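Local coordinates for tellurite resistance protein of COG3793 (Nostoc punctiforme, PDB 2OU3) that is of unknown function but belongs to the TerB tellurite-resistance family and, in the crystal, binds zinc and an indole aldehyde, at residues Trp16-Asn21 against Leu55-Ser60; Ser30-Ser35 against Gln94-Leu99; Val36-Lys41 against Glu78-Val83; Pro48-Trp53 against Glu113-Lys118. One frame throughout, in Å; residues are numbered along the deposited sequence. Where two conformers were deposited one is given.

Contact 1 of 4, residues Trp16-Asn21 against Leu55-Ser60; sequences WFFGFN and LGFCAS. With I3A (1H-indole-3-carbaldehyde), chain E.
F18 and F57 come from opposite directions and meet at their far ends, CZ to CZ at 3.6 Å, with the two rings oblique to each other. Followed outward from the backbone, F18 first sets its CB over the centre of the F20 ring. Beyond it all six ring carbons, CG to CZ, lie about equally far from C2 of the bound 1H-indole-3-carbaldehyde, CE1 at 3.5 Å, and CZ touches F57 as well. C2 thus stands over the middle of one F18 face while its indole is steeply inclined to the ring, a CH-pi arrangement; F17 CB lies against the opposite face, toward the rim. F17, F18 and F57 form an aromatic cluster joining the end of helix 4-18 to helix 48-60; of the three, F18 lines the indole pocket, with F20 beside it. With CG anti to its backbone N (chi1 -179°), F57 can send one ring to both partners: its edge, through CE1, meets the face of F17 in a T-shaped pair, centroids 5.3 Å apart and planes at 86°. W16 CD1 covers the other F17 face. G19, whose positive phi suits a residue without a side chain, ends the helix and lets F20 turn back; indole C8 lies at the edge of the F20 ring, 3.4 Å from F20 CE2. S60 OG bonds to F57 O (2.6 Å), which satisfies a hydroxyl in this apolar setting.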
# COMPACT_ATOMS: atom_id res chain seq x y z
N TRP A 16 -1.08 4.84 5.23
CA TRP A 16 -1.20 3.43 5.09
C TRP A 16 0.13 2.71 5.44
O TRP A 16 0.15 1.77 6.24
CB TRP A 16 -1.67 3.03 3.69
CG TRP A 16 -1.73 1.55 3.51
CD1 TRP A 16 -0.78 0.75 2.88
CD2 TRP A 16 -2.71 0.65 4.02
NE1 TRP A 16 -1.16 -0.56 2.95
CE2 TRP A 16 -2.33 -0.66 3.65
CE3 TRP A 16 -3.89 0.81 4.75
CZ2 TRP A 16 -3.08 -1.78 3.99
CZ3 TRP A 16 -4.63 -0.30 5.08
CH2 TRP A 16 -4.24 -1.57 4.68
N PHE A 17 1.22 3.15 4.83
CA PHE A 17 2.48 2.43 5.01
C PHE A 17 3.24 2.83 6.27
O PHE A 17 3.98 2.03 6.83
CB PHE A 17 3.38 2.66 3.80
CG PHE A 17 2.99 1.84 2.60
CD1 PHE A 17 3.07 0.46 2.64
CD2 PHE A 17 2.56 2.45 1.43
CE1 PHE A 17 2.74 -0.30 1.52
CE2 PHE A 17 2.22 1.68 0.31
CZ PHE A 17 2.31 0.32 0.37
N PHE A 18 3.13 4.09 6.66
CA PHE A 18 4.00 4.59 7.74
C PHE A 18 3.28 5.07 9.00
O PHE A 18 3.94 5.30 10.02
CB PHE A 18 4.93 5.68 7.22
CG PHE A 18 5.68 5.27 5.98
CD1 PHE A 18 6.68 4.33 6.05
CD2 PHE A 18 5.26 5.71 4.72
CE1 PHE A 18 7.33 3.89 4.91
CE2 PHE A 18 5.92 5.31 3.55
CZ PHE A 18 6.93 4.38 3.65
N GLY A 19 1.96 5.22 8.94
CA GLY A 19 1.17 5.69 10.08
C GLY A 19 1.14 7.19 10.28
O GLY A 19 0.56 7.71 11.26
N PHE A 20 1.77 7.92 9.35
CA PHE A 20 1.98 9.35 9.49
C PHE A 20 0.69 10.09 9.24
O PHE A 20 -0.11 9.67 8.44
CB PHE A 20 3.02 9.82 8.45
CG PHE A 20 4.43 9.28 8.66
CD1 PHE A 20 4.83 8.65 9.83
CD2 PHE A 20 5.38 9.42 7.63
CE1 PHE A 20 6.15 8.16 10.00
CE2 PHE A 20 6.69 8.97 7.80
CZ PHE A 20 7.07 8.35 8.98
N ASN A 21 0.48 11.19 9.96
CA ASN A 21 -0.68 12.06 9.72
C ASN A 21 -0.41 13.30 8.87
O ASN A 21 -1.32 14.12 8.66
CB ASN A 21 -1.28 12.48 11.07
CG ASN A 21 -1.85 11.31 11.83
OD1 ASN A 21 -1.63 11.19 13.03
ND2 ASN A 21 -2.60 10.46 11.16
N LEU A 55 12.37 2.63 -6.23
CA LEU A 55 11.92 3.82 -6.95
C LEU A 55 10.42 3.81 -7.13
O LEU A 55 9.76 4.85 -7.00
CB LEU A 55 12.59 3.93 -8.31
CG LEU A 55 14.06 4.28 -8.41
CD1 LEU A 55 14.47 4.34 -9.88
CD2 LEU A 55 14.32 5.57 -7.83
N GLY A 56 9.87 2.62 -7.40
CA GLY A 56 8.42 2.48 -7.57
C GLY A 56 7.67 2.74 -6.26
O GLY A 56 6.62 3.37 -6.23
N PHE A 57 8.24 2.24 -5.16
CA PHE A 57 7.67 2.43 -3.83
C PHE A 57 7.67 3.92 -3.54
O PHE A 57 6.65 4.49 -3.20
CB PHE A 57 8.51 1.62 -2.85
CG PHE A 57 8.07 1.69 -1.43
CD1 PHE A 57 6.73 1.70 -1.08
CD2 PHE A 57 9.04 1.65 -0.43
CE1 PHE A 57 6.35 1.71 0.25
CE2 PHE A 57 8.66 1.69 0.92
CZ PHE A 57 7.34 1.72 1.25
N CYS A 58 8.80 4.59 -3.82
CA CYS A 58 8.92 6.01 -3.56
C CYS A 58 7.96 6.81 -4.44
O CYS A 58 7.24 7.70 -3.96
CB CYS A 58 10.37 6.47 -3.73
SG CYS A 58 10.64 8.23 -3.42
N ALA A 59 7.89 6.47 -5.72
CA ALA A 59 6.98 7.17 -6.65
C ALA A 59 5.53 7.09 -6.22
O ALA A 59 4.78 8.06 -6.42
CB ALA A 59 7.13 6.63 -8.08
N SER A 60 5.14 5.94 -5.65
CA SER A 60 3.75 5.72 -5.27
C SER A 60 3.30 6.73 -4.26
O SER A 60 2.11 6.96 -4.17
CB SER A 60 3.51 4.31 -4.71
OG SER A 60 4.03 4.18 -3.41
O I3A E . 8.91 9.95 2.96
C3' I3A E . 8.63 8.79 3.28
C3 I3A E . 9.02 8.35 4.64
C2 I3A E . 8.73 7.12 5.16
N I3A E . 9.22 7.08 6.44
C8 I3A E . 9.82 8.24 6.78
C9 I3A E . 9.74 9.16 5.63
C4 I3A E . 10.25 10.46 5.71
C5 I3A E . 10.88 10.85 6.87
C6 I3A E . 10.97 9.99 7.98
C7 I3A E . 10.44 8.71 7.92

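Contact 2 of 4, residues Ser30-Ser35 against Gln94-Leu99; sequences SIYMKS and QRDILL. With I3A (1H-indole-3-carbaldehyde), chain E.
Y32 and D96 both swing CG to the side remote from their own backbone N (chi1 173° for Y32), and their side chains cross at about a right angle between helix 26-41 and helix 94-106. The Y32 hydroxyl thereby reaches the carboxylate and donates to it, OH to OD1 at 2.5 Å, a short bond that comes in from above the carboxylate plane. The other oxygen serves the ligand: the indole nitrogen of 1H-indole-3-carbaldehyde donates to D96 OD2 over 2.8 Å in a nearly straight bond (165°). Meanwhile the indole lies almost parallel to the Y32 ring, over one face, with its nitrogen 3.3 Å from Y32 CE1. A tyrosine suits this place because it offers both a flat apolar face and a polar tip.

Next to the polar pair the packing is apolar. I97 CG1 sits 3.9 Å from Y32 CE1, and I97 CD1 reaches S35 CB at the same distance. The small S35 allows the backbones to come close, and its hydroxyl turns back to I31 O in its own helix, which also takes the S35 amide, from the other face of the carbonyl. The axes of the two helix segments pass 9.8 Å apart at an angle of 57°.

S100 OG is a further partner of the Y32 hydroxyl, and Y155 of the second subunit bonds to D96 OD2. Accepting from Y32 OH and from the indole N-H, D96 is probably ionised, and such a carboxylate would suit a ligand that offers an N-H, as this indole does.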
# COMPACT_ATOMS: atom_id res chain seq x y z
N SER A 30 13.25 12.06 -0.10
CA SER A 30 14.53 11.85 -0.77
C SER A 30 15.61 11.29 0.16
O SER A 30 16.23 10.26 -0.13
CB SER A 30 15.01 13.20 -1.37
OG SER A 30 16.26 13.06 -2.04
N ILE A 31 15.81 11.95 1.30
CA ILE A 31 16.80 11.53 2.29
C ILE A 31 16.47 10.12 2.83
O ILE A 31 17.35 9.25 2.91
CB ILE A 31 16.92 12.57 3.43
CG1 ILE A 31 17.50 13.90 2.91
CG2 ILE A 31 17.84 12.07 4.54
CD1 ILE A 31 17.25 15.08 3.84
N TYR A 32 15.19 9.89 3.13
CA TYR A 32 14.74 8.58 3.58
C TYR A 32 15.09 7.49 2.57
O TYR A 32 15.69 6.46 2.93
CB TYR A 32 13.25 8.59 3.83
CG TYR A 32 12.62 7.23 4.14
CD1 TYR A 32 12.64 6.72 5.42
CD2 TYR A 32 12.02 6.48 3.14
CE1 TYR A 32 12.07 5.48 5.71
CE2 TYR A 32 11.46 5.25 3.41
CZ TYR A 32 11.46 4.76 4.69
OH TYR A 32 10.87 3.54 4.94
N MSE A 33 14.76 7.71 1.30
CA MSE A 33 15.02 6.73 0.25
C MSE A 33 16.50 6.54 -0.00
O MSE A 33 16.94 5.43 -0.26
CB MSE A 33 14.34 7.09 -1.07
CG MSE A 33 12.89 6.77 -1.09
SE MSE A 33 12.50 4.91 -0.68
CE MSE A 33 13.84 4.11 -1.66
N LYS A 34 17.29 7.62 0.07
CA LYS A 34 18.74 7.49 -0.02
C LYS A 34 19.27 6.61 1.10
O LYS A 34 20.17 5.82 0.90
CB LYS A 34 19.44 8.87 -0.01
CG LYS A 34 19.26 9.60 -1.36
CD LYS A 34 19.69 11.05 -1.37
CE LYS A 34 19.60 11.64 -2.80
NZ LYS A 34 20.08 13.05 -2.90
N SER A 35 18.70 6.75 2.30
CA SER A 35 19.11 5.93 3.43
C SER A 35 18.79 4.46 3.16
O SER A 35 19.58 3.55 3.42
CB SER A 35 18.36 6.39 4.67
OG SER A 35 18.68 7.72 4.94
N GLN A 94 15.00 4.91 11.94
CA GLN A 94 15.96 3.81 11.80
C GLN A 94 15.30 2.46 11.50
O GLN A 94 15.74 1.76 10.60
CB GLN A 94 16.86 3.69 13.03
CG GLN A 94 17.92 4.83 13.17
CD GLN A 94 17.38 6.09 13.83
OE1 GLN A 94 16.18 6.22 14.09
NE2 GLN A 94 18.28 7.03 14.08
N ARG A 95 14.26 2.10 12.25
CA ARG A 95 13.62 0.79 12.05
C ARG A 95 12.84 0.75 10.74
O ARG A 95 12.80 -0.25 10.05
CB ARG A 95 12.68 0.46 13.20
CG ARG A 95 13.40 0.32 14.54
CD ARG A 95 12.39 -0.03 15.62
NE ARG A 95 12.99 -0.00 16.94
CZ ARG A 95 12.39 -0.48 18.03
NH1 ARG A 95 11.18 -1.02 17.98
NH2 ARG A 95 13.03 -0.44 19.16
N ASP A 96 12.24 1.88 10.42
CA ASP A 96 11.47 2.09 9.21
C ASP A 96 12.41 1.92 7.99
O ASP A 96 12.11 1.20 7.05
CB ASP A 96 10.86 3.48 9.35
CG ASP A 96 9.97 3.91 8.19
OD1 ASP A 96 9.80 3.19 7.18
OD2 ASP A 96 9.39 5.03 8.37
N ILE A 97 13.56 2.57 8.04
CA ILE A 97 14.53 2.47 6.98
C ILE A 97 14.92 0.98 6.78
O ILE A 97 15.00 0.49 5.66
CB ILE A 97 15.84 3.30 7.32
CG1 ILE A 97 15.60 4.83 7.22
CG2 ILE A 97 17.02 2.87 6.43
CD1 ILE A 97 16.61 5.70 8.05
N LEU A 98 15.21 0.30 7.89
CA LEU A 98 15.69 -1.11 7.83
C LEU A 98 14.67 -2.01 7.18
O LEU A 98 15.00 -2.82 6.33
CB LEU A 98 16.01 -1.61 9.23
CG LEU A 98 16.95 -2.83 9.21
CD1 LEU A 98 18.33 -2.22 8.91
CD2 LEU A 98 17.00 -3.62 10.49
N LEU A 99 13.40 -1.86 7.58
CA LEU A 99 12.32 -2.64 7.04
C LEU A 99 12.15 -2.43 5.55
O LEU A 99 12.01 -3.38 4.81
CB LEU A 99 11.00 -2.38 7.80
CG LEU A 99 9.80 -3.19 7.28
CD1 LEU A 99 10.02 -4.70 7.38
CD2 LEU A 99 8.48 -2.76 7.97
O I3A E . 8.91 9.95 2.96
C3' I3A E . 8.63 8.79 3.28
C3 I3A E . 9.02 8.35 4.64
C2 I3A E . 8.73 7.12 5.16
N I3A E . 9.22 7.08 6.44
C8 I3A E . 9.82 8.24 6.78
C9 I3A E . 9.74 9.16 5.63
C4 I3A E . 10.25 10.46 5.71
C5 I3A E . 10.88 10.85 6.87
C6 I3A E . 10.97 9.99 7.98
C7 I3A E . 10.44 8.71 7.92

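Contact 3 of 4, residues Val36-Lys41 against Glu78-Val83; sequences VLTCAK and EALEEV
T38 approaches the flat peptide group that follows E78 from beyond its carbonyl oxygen, somewhat out of the peptide plane: the methyl carbon CG2 lies 3.5 Å from E78 O. The other flat group, the E78 carboxylate, takes no part in this meeting; its oxygens are engaged elsewhere, OE1 with Y74 OH and OE2 in a salt bridge to R86. T38 itself divides its two branches between different tasks. CG2, anti to the backbone N, points across the contact and also touches L80 CB at 3.9 Å, whereas OG1 stays beside its own helix and bonds to K34 O one turn back. A water forms the polar bridge across the contact, donating to T38 OG1 (2.7 Å) and accepting from E78 N (2.7 Å), so the hydroxyl acts as donor and acceptor at once. A threonine suits a spot where a methyl and a hydroxyl are both used. Within the all-helical TerB-family fold, this joins the C-terminal part of helix 26-41 to the start of the short helix 80-84. A79 occupies the N-cap position, and its carbonyl takes the V83 amide at 3.1 Å. L80, the first residue of that helix, carries CG anti to its backbone N (chi1 178°), which brings its branched end to T38: CD1 comes to 4.2 Å from T38 CB. M122 of helix 113-126 packs against both L80 and C39.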
# COMPACT_ATOMS: atom_id res chain seq x y z
N VAL A 36 17.60 4.23 2.62
CA VAL A 36 17.11 2.89 2.34
C VAL A 36 18.01 2.24 1.31
O VAL A 36 18.43 1.09 1.49
CB VAL A 36 15.65 2.93 1.83
CG1 VAL A 36 15.27 1.58 1.13
CG2 VAL A 36 14.67 3.26 2.98
N LEU A 37 18.34 2.97 0.23
CA LEU A 37 19.21 2.45 -0.80
C LEU A 37 20.61 2.17 -0.27
O LEU A 37 21.21 1.14 -0.59
CB LEU A 37 19.31 3.40 -1.99
CG LEU A 37 18.03 3.60 -2.79
CD1 LEU A 37 18.24 4.72 -3.80
CD2 LEU A 37 17.63 2.27 -3.45
N THR A 38 21.14 3.09 0.55
CA THR A 38 22.43 2.86 1.19
C THR A 38 22.40 1.57 2.02
O THR A 38 23.33 0.78 1.98
CB THR A 38 22.81 4.01 2.11
OG1 THR A 38 22.73 5.22 1.38
CG2 THR A 38 24.22 3.85 2.65
N CYS A 39 21.33 1.41 2.77
CA CYS A 39 21.14 0.26 3.64
C CYS A 39 21.06 -1.05 2.85
O CYS A 39 21.73 -2.01 3.17
CB CYS A 39 19.86 0.48 4.48
SG CYS A 39 19.72 -0.38 6.05
N ALA A 40 20.22 -1.07 1.81
CA ALA A 40 20.06 -2.26 0.97
C ALA A 40 21.38 -2.60 0.28
O ALA A 40 21.77 -3.76 0.24
CB ALA A 40 18.98 -2.04 -0.05
N LYS A 41 22.06 -1.59 -0.26
CA LYS A 41 23.33 -1.81 -0.96
C LYS A 41 24.42 -2.24 0.04
O LYS A 41 25.20 -3.15 -0.23
CB LYS A 41 23.75 -0.56 -1.72
CG LYS A 41 24.88 -0.76 -2.71
CD LYS A 41 25.48 0.58 -3.11
CE LYS A 41 26.50 0.42 -4.24
NZ LYS A 41 26.76 1.70 -4.92
N GLU A 78 27.45 6.72 0.05
CA GLU A 78 27.71 7.62 1.19
C GLU A 78 27.61 6.87 2.51
O GLU A 78 27.11 5.75 2.55
CB GLU A 78 26.72 8.77 1.20
CG GLU A 78 26.62 9.49 -0.14
CD GLU A 78 25.77 10.73 -0.04
OE1 GLU A 78 24.52 10.61 -0.04
OE2 GLU A 78 26.37 11.81 0.10
N ALA A 79 28.09 7.47 3.60
CA ALA A 79 28.00 6.82 4.91
C ALA A 79 26.56 6.97 5.42
O ALA A 79 26.00 8.06 5.44
CB ALA A 79 29.01 7.42 5.89
N LEU A 80 25.95 5.85 5.80
CA LEU A 80 24.53 5.83 6.17
C LEU A 80 24.24 6.79 7.33
O LEU A 80 23.25 7.52 7.32
CB LEU A 80 24.12 4.42 6.55
CG LEU A 80 22.69 4.18 7.04
CD1 LEU A 80 21.62 4.62 6.07
CD2 LEU A 80 22.57 2.68 7.37
N GLU A 81 25.13 6.83 8.31
CA GLU A 81 24.93 7.75 9.44
C GLU A 81 24.95 9.22 9.04
O GLU A 81 24.32 10.06 9.67
CB GLU A 81 25.97 7.51 10.54
CG GLU A 81 27.43 7.82 10.14
CD GLU A 81 28.17 6.63 9.50
OE1 GLU A 81 27.53 5.65 9.05
OE2 GLU A 81 29.42 6.70 9.44
N GLU A 82 25.74 9.54 8.02
CA GLU A 82 25.79 10.91 7.51
C GLU A 82 24.52 11.26 6.73
O GLU A 82 24.02 12.38 6.81
CB GLU A 82 27.01 11.13 6.63
CG GLU A 82 28.34 10.91 7.37
CD GLU A 82 29.56 11.32 6.54
OE1 GLU A 82 29.39 11.85 5.42
OE2 GLU A 82 30.70 11.07 7.01
N VAL A 83 24.00 10.31 5.98
CA VAL A 83 22.79 10.54 5.23
C VAL A 83 21.62 10.87 6.17
O VAL A 83 20.91 11.87 5.98
CB VAL A 83 22.50 9.37 4.28
CG1 VAL A 83 21.18 9.61 3.52
CG2 VAL A 83 23.64 9.22 3.29
O HOH W 1 24.74 6.50 0.02

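Contact 4 of 4, residues Pro48-Trp53 against Glu113-Lys118; sequences PEEKDW and EKEKAK. With ZN (zinc ion), chain C; ZN (zinc ion), chain D.
E50 brings OE2 to within 2.9 Å of E115 OE2, a closeness explained by the zinc ion that both oxygens bind. E50 OE2 binds this metal at 2.2 Å and E115 OE2 at 2.0 Å, each glutamate using one oxygen, and the two bonds stand at about a right angle to each other. Two waters bind the zinc, at 2.2 and 2.3 Å; the nearer lies across the metal from E50 OE2 and also donates to E115 OE1. S105 O and D108 OD1 bring the ligands to six. Both glutamates are extended beyond CG, long enough to span the 12.1 Å between E50 CA and E115 CA. The second oxygen of E50 is held by S47 N, which steadies the carboxylate. Another water donates to E50 OE2 and accepts from K118 NZ, linking the site to a positive charge that would offset some of its negative charge. E49, just before E50, binds a separate zinc ion, through OE1 at 2.1 Å and more loosely through OE2. The zinc shared by E50 and E115 thus joins the N-terminal turns of helices 48-60 and 113-126, beside the end of helix 94-106 and the loop after it, with V104 of that helix packed against E50 and W53.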
# COMPACT_ATOMS: atom_id res chain seq x y z
N PRO A 48 19.44 -3.85 -10.38
CA PRO A 48 18.43 -3.07 -11.08
C PRO A 48 17.02 -3.35 -10.60
O PRO A 48 16.24 -2.40 -10.39
CB PRO A 48 18.57 -3.53 -12.54
CG PRO A 48 19.99 -3.93 -12.67
CD PRO A 48 20.44 -4.43 -11.32
N GLU A 49 16.70 -4.63 -10.43
CA GLU A 49 15.38 -5.00 -9.95
C GLU A 49 15.10 -4.46 -8.54
O GLU A 49 13.98 -4.00 -8.25
CB GLU A 49 15.19 -6.52 -9.95
CG GLU A 49 13.76 -6.89 -9.52
CD GLU A 49 13.41 -8.36 -9.72
OE1 GLU A 49 14.32 -9.18 -9.91
OE2 GLU A 49 12.20 -8.68 -9.71
N GLU A 50 16.09 -4.55 -7.67
CA GLU A 50 15.96 -4.04 -6.31
C GLU A 50 15.78 -2.53 -6.39
O GLU A 50 14.88 -1.97 -5.74
CB GLU A 50 17.19 -4.36 -5.47
CG GLU A 50 17.27 -5.81 -4.97
CD GLU A 50 18.63 -6.14 -4.41
OE1 GLU A 50 19.63 -5.53 -4.83
OE2 GLU A 50 18.71 -7.01 -3.53
N LYS A 51 16.61 -1.85 -7.18
CA LYS A 51 16.49 -0.38 -7.27
C LYS A 51 15.16 0.05 -7.86
O LYS A 51 14.53 1.03 -7.40
CB LYS A 51 17.65 0.27 -8.07
CG LYS A 51 17.65 1.84 -7.93
CD LYS A 51 18.94 2.49 -8.39
CE LYS A 51 18.88 4.00 -8.22
NZ LYS A 51 20.20 4.68 -8.44
N ASP A 52 14.69 -0.69 -8.87
CA ASP A 52 13.41 -0.40 -9.48
C ASP A 52 12.25 -0.51 -8.52
O ASP A 52 11.35 0.32 -8.57
CB ASP A 52 13.13 -1.27 -10.68
CG ASP A 52 14.02 -0.93 -11.86
OD1 ASP A 52 14.73 0.10 -11.79
OD2 ASP A 52 14.02 -1.70 -12.84
N TRP A 53 12.26 -1.53 -7.67
CA TRP A 53 11.23 -1.65 -6.64
C TRP A 53 11.23 -0.46 -5.67
O TRP A 53 10.17 0.09 -5.29
CB TRP A 53 11.47 -2.94 -5.88
CG TRP A 53 10.33 -3.35 -5.04
CD1 TRP A 53 9.33 -4.21 -5.39
CD2 TRP A 53 10.08 -2.97 -3.69
NE1 TRP A 53 8.48 -4.38 -4.35
CE2 TRP A 53 8.90 -3.62 -3.29
CE3 TRP A 53 10.73 -2.11 -2.78
CZ2 TRP A 53 8.35 -3.46 -2.02
CZ3 TRP A 53 10.16 -1.94 -1.53
CH2 TRP A 53 8.98 -2.62 -1.17
N GLU A 113 21.98 -15.36 2.86
CA GLU A 113 22.78 -15.08 4.07
C GLU A 113 23.60 -13.81 3.94
O GLU A 113 23.78 -13.08 4.93
CB GLU A 113 23.70 -16.25 4.44
CG GLU A 113 23.02 -17.39 5.20
CD GLU A 113 22.14 -16.92 6.36
OE1 GLU A 113 22.64 -16.24 7.30
OE2 GLU A 113 20.92 -17.25 6.32
N LYS A 114 24.10 -13.55 2.74
CA LYS A 114 24.80 -12.29 2.46
C LYS A 114 23.93 -11.07 2.82
O LYS A 114 24.38 -10.16 3.54
CB LYS A 114 25.17 -12.18 0.99
CG LYS A 114 26.51 -12.81 0.58
CD LYS A 114 26.80 -12.47 -0.90
CE LYS A 114 28.19 -12.87 -1.35
NZ LYS A 114 28.54 -12.26 -2.67
N GLU A 115 22.70 -11.07 2.33
CA GLU A 115 21.81 -9.93 2.53
C GLU A 115 21.41 -9.85 4.01
O GLU A 115 21.29 -8.76 4.56
CB GLU A 115 20.57 -10.01 1.61
CG GLU A 115 20.84 -9.61 0.15
CD GLU A 115 19.67 -9.90 -0.76
OE1 GLU A 115 19.15 -11.02 -0.70
OE2 GLU A 115 19.26 -9.00 -1.54
N LYS A 116 21.23 -10.98 4.66
CA LYS A 116 20.96 -10.95 6.10
C LYS A 116 22.15 -10.38 6.90
O LYS A 116 21.97 -9.63 7.90
CB LYS A 116 20.52 -12.33 6.58
CG LYS A 116 19.15 -12.72 6.01
CD LYS A 116 18.65 -14.04 6.50
CE LYS A 116 17.37 -14.44 5.75
NZ LYS A 116 16.59 -15.48 6.47
N ALA A 117 23.36 -10.71 6.46
CA ALA A 117 24.60 -10.17 7.05
C ALA A 117 24.73 -8.64 6.87
O ALA A 117 25.03 -7.91 7.83
CB ALA A 117 25.81 -10.89 6.47
N LYS A 118 24.50 -8.18 5.65
CA LYS A 118 24.43 -6.74 5.33
C LYS A 118 23.48 -5.97 6.22
O LYS A 118 23.82 -4.90 6.77
CB LYS A 118 23.95 -6.54 3.89
CG LYS A 118 24.95 -7.01 2.81
CD LYS A 118 24.70 -6.41 1.40
CE LYS A 118 23.26 -6.46 0.94
NZ LYS A 118 23.11 -6.05 -0.51
ZN ZN C . 18.09 -9.09 -3.14
ZN ZN D . 13.35 -10.94 -10.37
O HOH W 2 20.57 -6.34 -1.61
O HOH W 3 17.49 -11.19 -2.86
O HOH W 4 19.87 -9.60 -4.49

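How the contacts relate
From the N terminus, the chain opens contact 1 at 16-21, then contacts 2 and 3 in succession along helix 26-41, and contact 4 at the start of helix 48-60. Contact 1 closes first, at 55-60 on that same helix, and so crosses the other three. Contact 3 closes at 78-83 and contact 2 at 94-99, so the loop of contact 3 lies wholly within that of contact 2. Contact 4 closes last, at 113-118, crossing both. Contacts 1 and 2 share the indole ligand and the second subunit, while K118 NZ of contact 4 probably bonds to A40 O of contact 3. Helix 26-41 joins the indole pocket to the neighbourhood of the zinc site.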